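Local coordinates for protein phosphoacetylglucosamine mutase (Aspergillus fumigatus, PDB 4BJU) that interconverts the 6-phosphate and 1-phosphate of N-acetylglucosamine, a phosphomutase step that in fungi leads toward UDP-N-acetylglucosamine, at residues G306-T311 against E448-Y453; P457-R462 against E524-A529. All coordinates share one frame; numbering follows the deposited sequence.

How the interactions relate
Following the chain from the N terminus, 306-311 opens helix 306-323 of domain III, and 136 residues later, just over half of them helical, 448-453 returns against it; interaction 1 closes that loop. Four residues on, Pro457 leads into strand 458-464, and a second, shorter loop of about 60 residues ends where helix 522-539 packs on this strand in interaction 2. The two loops run in series, neither nested nor crossing, and their centres lie about 21 Å apart. Interaction 1 joins the start of helix 306-323 to helix 446-450 and the residues that follow it, and interaction 2 joins the first strand and last helix of the C-terminal domain.

Interaction 1 of 2, residues G306-T311 against E448-Y453; sequences GDRIAT and EWLATY
Arg308 reaches from the first turn of helix 306-323 to residues 450-453, on and beyond helix 446-450, and its guanidinium lies on the ring of Tyr453. The two groups stack with centres 3.7 Å apart and planes inclined by 16°, a cation-pi contact in which CZ stands over the ring. Bends at chi2 and chi3 turn the arginine chain onto this face, while Leu450 CD2 covers the opposite face of the guanidinium, 3.5 Å from Arg308 NH1. Arg308 NH2 donates to Tyr453 O at 2.7 Å, with an N-H...O angle of 139°, from a position tilted off the carbonyl plane; Leu450 O lies 2.9 Å from the same NH2. Arg308 NH1 has a long, weak ion pair with Asp455.

The backbone of Arg308 also serves as an acceptor. Trp449 NE1 donates to Arg308 O at 3.1 Å, the oxygen lying in the indole plane although the nitrogen sits well above the carbonyl plane. This satisfies the buried indole N-H. The indole meets Arg308 O and Ile309 N with its edge, and Trp449 CH2 lies 3.9 Å from Ile309 CG1. Thr311 OG1, which has both Asp307 O and Arg308 O within hydrogen-bonding reach, comes to the edge of the Tyr453 ring, 3.5 Å from CE2.

The contact packs the N-terminal turn of helix 306-323 of domain III against the chain running on towards the C-terminal domain, enclosed by Val435 and Leu439 of helix 428-442, Leu304 of strand 301-304, and Ser343, Ser344 and Tyr347 of helix 342-351.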
loop_
_atom_site.group_PDB
_atom_site.type_symbol
_atom_site.label_atom_id
_atom_site.label_comp_id
_atom_site.label_asym_id
_atom_site.label_seq_id
_atom_site.Cartn_x
_atom_site.Cartn_y
_atom_site.Cartn_z
ATOM N N GLY A 306 -4.106 -10.147 3.217
ATOM C CA GLY A 306 -4.805 -9.151 2.405
ATOM C C GLY A 306 -5.981 -9.689 1.603
ATOM O O GLY A 306 -7.032 -9.064 1.540
ATOM N N ASP A 307 -5.811 -10.848 0.988
ATOM C CA ASP A 307 -6.889 -11.448 0.208
ATOM C C ASP A 307 -8.088 -11.845 1.086
ATOM O O ASP A 307 -9.239 -11.545 0.750
ATOM C CB ASP A 307 -6.363 -12.626 -0.609
ATOM C CG ASP A 307 -5.413 -12.189 -1.716
ATOM O OD1 ASP A 307 -5.655 -11.130 -2.348
ATOM O OD2 ASP A 307 -4.432 -12.914 -1.971
ATOM N N ARG A 308 -7.804 -12.506 2.209
ATOM C CA ARG A 308 -8.776 -12.711 3.286
ATOM C C ARG A 308 -9.575 -11.443 3.653
ATOM O O ARG A 308 -10.805 -11.481 3.721
ATOM C CB ARG A 308 -8.038 -13.221 4.518
ATOM C CG ARG A 308 -8.197 -14.690 4.852
ATOM C CD ARG A 308 -8.293 -15.614 3.662
ATOM N NE ARG A 308 -9.494 -16.416 3.820
ATOM C CZ ARG A 308 -9.528 -17.736 3.970
ATOM N NH1 ARG A 308 -8.411 -18.446 3.954
ATOM N NH2 ARG A 308 -10.698 -18.345 4.107
ATOM N N ILE A 309 -8.874 -10.333 3.892
ATOM C CA ILE A 309 -9.521 -9.035 4.166
ATOM C C ILE A 309 -10.347 -8.515 2.961
ATOM O O ILE A 309 -11.457 -7.965 3.132
ATOM C CB ILE A 309 -8.495 -7.968 4.635
ATOM C CG1 ILE A 309 -7.672 -8.497 5.820
ATOM C CG2 ILE A 309 -9.200 -6.646 4.980
ATOM C CD1 ILE A 309 -6.728 -7.510 6.467
ATOM N N ALA A 310 -9.823 -8.719 1.753
ATOM C CA ALA A 310 -10.505 -8.314 0.523
ATOM C C ALA A 310 -11.871 -9.006 0.373
ATOM O O ALA A 310 -12.866 -8.344 0.102
ATOM C CB ALA A 310 -9.629 -8.607 -0.695
ATOM N N THR A 311 -11.907 -10.331 0.537
ATOM C CA THR A 311 -13.153 -11.101 0.444
ATOM C C THR A 311 -14.055 -10.813 1.637
ATOM O O THR A 311 -15.268 -10.910 1.542
ATOM C CB THR A 311 -12.886 -12.619 0.421
ATOM O OG1 THR A 311 -12.037 -12.966 1.525
ATOM C CG2 THR A 311 -12.232 -13.023 -0.886
ATOM N N GLU A 448 -14.646 -18.411 12.193
ATOM C CA GLU A 448 -15.718 -18.371 11.194
ATOM C C GLU A 448 -15.302 -17.655 9.899
ATOM O O GLU A 448 -15.683 -18.083 8.810
ATOM C CB GLU A 448 -16.999 -17.769 11.769
ATOM C CG GLU A 448 -17.694 -18.652 12.793
ATOM C CD GLU A 448 -18.713 -17.902 13.640
ATOM O OE1 GLU A 448 -18.308 -17.072 14.486
ATOM O OE2 GLU A 448 -19.923 -18.151 13.465
ATOM N N TRP A 449 -14.519 -16.581 10.027
ATOM C CA TRP A 449 -13.932 -15.873 8.874
ATOM C C TRP A 449 -12.975 -16.747 8.054
ATOM O O TRP A 449 -13.070 -16.790 6.833
ATOM C CB TRP A 449 -13.241 -14.579 9.346
ATOM C CG TRP A 449 -12.496 -13.752 8.297
ATOM C CD1 TRP A 449 -12.598 -13.835 6.922
ATOM C CD2 TRP A 449 -11.563 -12.688 8.560
ATOM N NE1 TRP A 449 -11.770 -12.899 6.332
ATOM C CE2 TRP A 449 -11.131 -12.185 7.311
ATOM C CE3 TRP A 449 -11.047 -12.116 9.735
ATOM C CZ2 TRP A 449 -10.211 -11.143 7.206
ATOM C CZ3 TRP A 449 -10.125 -11.079 9.627
ATOM C CH2 TRP A 449 -9.724 -10.595 8.372
ATOM N N LEU A 450 -12.053 -17.432 8.722
ATOM C CA LEU A 450 -11.168 -18.408 8.060
ATOM C C LEU A 450 -11.953 -19.536 7.398
ATOM O O LEU A 450 -11.581 -20.004 6.325
ATOM C CB LEU A 450 -10.176 -19.004 9.070
ATOM C CG LEU A 450 -8.824 -19.649 8.672
ATOM C CD1 LEU A 450 -8.888 -21.162 8.626
ATOM C CD2 LEU A 450 -8.184 -19.081 7.404
ATOM N N ALA A 451 -13.032 -19.976 8.036
ATOM C CA ALA A 451 -13.833 -21.088 7.501
ATOM C C ALA A 451 -14.585 -20.738 6.209
ATOM O O ALA A 451 -15.072 -21.642 5.531
ATOM C CB ALA A 451 -14.803 -21.622 8.551
ATOM N N THR A 452 -14.641 -19.442 5.876
ATOM C CA THR A 452 -15.404 -18.914 4.734
ATOM C C THR A 452 -15.102 -19.603 3.382
ATOM O O THR A 452 -15.993 -19.812 2.574
ATOM C CB THR A 452 -15.292 -17.368 4.635
ATOM O OG1 THR A 452 -16.068 -16.899 3.528
ATOM C CG2 THR A 452 -13.848 -16.917 4.427
ATOM N N TYR A 453 -13.842 -19.954 3.158
ATOM C CA TYR A 453 -13.410 -20.761 2.009
ATOM C C TYR A 453 -12.035 -21.301 2.423
ATOM O O TYR A 453 -11.439 -20.808 3.380
ATOM C CB TYR A 453 -13.350 -19.937 0.697
ATOM C CG TYR A 453 -12.377 -18.774 0.733
ATOM C CD1 TYR A 453 -11.018 -18.979 0.503
ATOM C CD2 TYR A 453 -12.810 -17.463 1.016
ATOM C CE1 TYR A 453 -10.117 -17.933 0.549
ATOM C CE2 TYR A 453 -11.909 -16.396 1.065
ATOM C CZ TYR A 453 -10.565 -16.641 0.835
ATOM O OH TYR A 453 -9.631 -15.628 0.882
#

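Interaction 2 of 2, residues P457-R462 against E524-A529; sequences PSRLVR and EADDLA
Arg459 lies across the side of helix 522-539, meeting Asp526 and Ala529 along much of its length. Its CB is already 3.6 Å from Asp526 OD1 and also approaches the methyl of Ala529. CG continues between the same two residues at slightly longer range. CD makes the nearest approaches, 3.4 Å to Asp526 OD1 and 3.6 Å to Ala529 CB, so the aliphatic chain packs on the alanine while passing the carboxylate. With CG anti to the backbone N (chi1 -178°) and the chain extended as far as NE, the guanidinium is carried past the aspartate, and NH1 turns back to it. The resulting salt bridge is long, 3.6 Å from Arg459 NH1 to Asp526 OD1; the oxygen lies near the guanidinium plane, but the guanidinium and carboxylate planes are 72° apart. Asp526 has a stronger partner in Arg522, one turn earlier on the helix, which also donates to Ser458 O and so links helix and strand a second time.

Two alanines of the helix meet the residues flanking Arg459: Ala525 CB lies 3.3 Å from Pro457 O, and Val461 CG1 meets Ala529 CB at 4.3 Å. These small side chains are consistent with the close approach, 7.3 Å, of the axes of strand 458-462 and helix 524-529, whose N-to-C directions are 27° apart. Strand 458-464 forms one border of an antiparallel sheet, pairing with strand 512-518, which leads into this helix. A helix laid on one face of such a sheet fits the C-terminal domain of phosphohexomutases, which has a TBP-like fold.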
loop_
_atom_site.group_PDB
_atom_site.type_symbol
_atom_site.label_atom_id
_atom_site.label_comp_id
_atom_site.label_asym_id
_atom_site.label_seq_id
_atom_site.Cartn_x
_atom_site.Cartn_y
_atom_site.Cartn_z
ATOM N N PRO A 457 -3.563 -25.100 -1.424
ATOM C CA PRO A 457 -2.125 -25.066 -1.149
ATOM C C PRO A 457 -1.352 -24.368 -2.268
ATOM O O PRO A 457 -1.604 -24.610 -3.439
ATOM C CB PRO A 457 -1.759 -26.548 -1.082
ATOM C CG PRO A 457 -2.987 -27.188 -0.521
ATOM C CD PRO A 457 -4.161 -26.400 -1.059
ATOM N N SER A 458 -0.429 -23.491 -1.901
ATOM C CA SER A 458 0.371 -22.771 -2.876
ATOM C C SER A 458 1.820 -22.701 -2.434
ATOM O O SER A 458 2.137 -22.970 -1.276
ATOM C CB SER A 458 -0.170 -21.351 -3.060
ATOM O OG SER A 458 -0.196 -20.655 -1.821
ATOM N N ARG A 459 2.688 -22.318 -3.369
ATOM C CA ARG A 459 4.123 -22.181 -3.133
ATOM C C ARG A 459 4.681 -21.139 -4.099
ATOM O O ARG A 459 4.390 -21.165 -5.306
ATOM C CB ARG A 459 4.822 -23.526 -3.347
ATOM C CG ARG A 459 6.327 -23.541 -3.098
ATOM C CD ARG A 459 6.900 -24.848 -3.642
ATOM N NE ARG A 459 8.349 -24.993 -3.477
ATOM C CZ ARG A 459 8.937 -25.549 -2.420
ATOM N NH1 ARG A 459 8.209 -26.004 -1.414
ATOM N NH2 ARG A 459 10.259 -25.638 -2.372
ATOM N N LEU A 460 5.477 -20.224 -3.547
ATOM C CA LEU A 460 6.163 -19.185 -4.304
ATOM C C LEU A 460 7.667 -19.445 -4.248
ATOM O O LEU A 460 8.219 -19.700 -3.171
ATOM C CB LEU A 460 5.830 -17.808 -3.712
ATOM C CG LEU A 460 6.460 -16.557 -4.347
ATOM C CD1 LEU A 460 5.966 -16.321 -5.777
ATOM C CD2 LEU A 460 6.192 -15.332 -3.487
ATOM N N VAL A 461 8.330 -19.404 -5.401
ATOM C CA VAL A 461 9.776 -19.615 -5.439
ATOM C C VAL A 461 10.458 -18.506 -6.236
ATOM O O VAL A 461 9.872 -17.917 -7.149
ATOM C CB VAL A 461 10.202 -21.100 -5.824
ATOM C CG1 VAL A 461 9.128 -21.853 -6.602
ATOM C CG2 VAL A 461 11.527 -21.174 -6.568
ATOM N N ARG A 462 11.690 -18.206 -5.849
ATOM C CA ARG A 462 12.517 -17.219 -6.525
ATOM C C ARG A 462 13.527 -17.950 -7.407
ATOM O O ARG A 462 14.413 -18.647 -6.905
ATOM C CB ARG A 462 13.238 -16.382 -5.465
ATOM C CG ARG A 462 14.073 -15.226 -5.992
ATOM C CD ARG A 462 15.131 -14.813 -4.966
ATOM N NE ARG A 462 15.908 -13.648 -5.395
ATOM C CZ ARG A 462 16.987 -13.673 -6.188
ATOM N NH1 ARG A 462 17.464 -14.819 -6.678
ATOM N NH2 ARG A 462 17.589 -12.528 -6.503
ATOM N N GLU A 524 1.002 -31.835 -4.787
ATOM C CA GLU A 524 0.779 -31.317 -6.137
ATOM C C GLU A 524 1.304 -29.880 -6.277
ATOM O O GLU A 524 2.112 -29.594 -7.160
ATOM C CB GLU A 524 -0.701 -31.393 -6.522
ATOM C CG GLU A 524 -1.271 -32.802 -6.634
ATOM C CD GLU A 524 -2.776 -32.819 -6.886
ATOM O OE1 GLU A 524 -3.523 -32.141 -6.142
ATOM O OE2 GLU A 524 -3.217 -33.531 -7.816
ATOM N N ALA A 525 0.879 -28.990 -5.387
ATOM C CA ALA A 525 1.313 -27.578 -5.432
ATOM C C ALA A 525 2.839 -27.440 -5.460
ATOM O O ALA A 525 3.396 -26.713 -6.302
ATOM C CB ALA A 525 0.715 -26.780 -4.273
ATOM N N ASP A 526 3.497 -28.139 -4.540
ATOM C CA ASP A 526 4.956 -28.161 -4.454
ATOM C C ASP A 526 5.615 -28.738 -5.710
ATOM O O ASP A 526 6.527 -28.140 -6.250
ATOM C CB ASP A 526 5.413 -28.901 -3.171
ATOM C CG ASP A 526 5.152 -28.082 -1.877
ATOM O OD1 ASP A 526 4.774 -26.878 -1.962
ATOM O OD2 ASP A 526 5.332 -28.641 -0.770
ATOM N N ASP A 527 5.131 -29.874 -6.194
ATOM C CA ASP A 527 5.679 -30.499 -7.409
ATOM C C ASP A 527 5.516 -29.651 -8.667
ATOM O O ASP A 527 6.465 -29.511 -9.434
ATOM C CB ASP A 527 5.059 -31.873 -7.652
ATOM C CG ASP A 527 5.925 -32.746 -8.534
ATOM O OD1 ASP A 527 6.969 -33.239 -8.045
ATOM O OD2 ASP A 527 5.568 -32.946 -9.713
ATOM N N LEU A 528 4.308 -29.115 -8.877
ATOM C CA LEU A 528 4.052 -28.166 -9.962
ATOM C C LEU A 528 4.979 -26.938 -9.881
ATOM O O LEU A 528 5.553 -26.505 -10.889
ATOM C CB LEU A 528 2.579 -27.726 -9.985
ATOM C CG LEU A 528 2.160 -26.614 -10.972
ATOM C CD1 LEU A 528 2.425 -27.029 -12.407
ATOM C CD2 LEU A 528 0.696 -26.217 -10.818
ATOM N N ALA A 529 5.151 -26.397 -8.681
ATOM C CA ALA A 529 6.003 -25.223 -8.515
ATOM C C ALA A 529 7.437 -25.561 -8.866
ATOM O O ALA A 529 8.103 -24.772 -9.519
ATOM C CB ALA A 529 5.907 -24.668 -7.105
#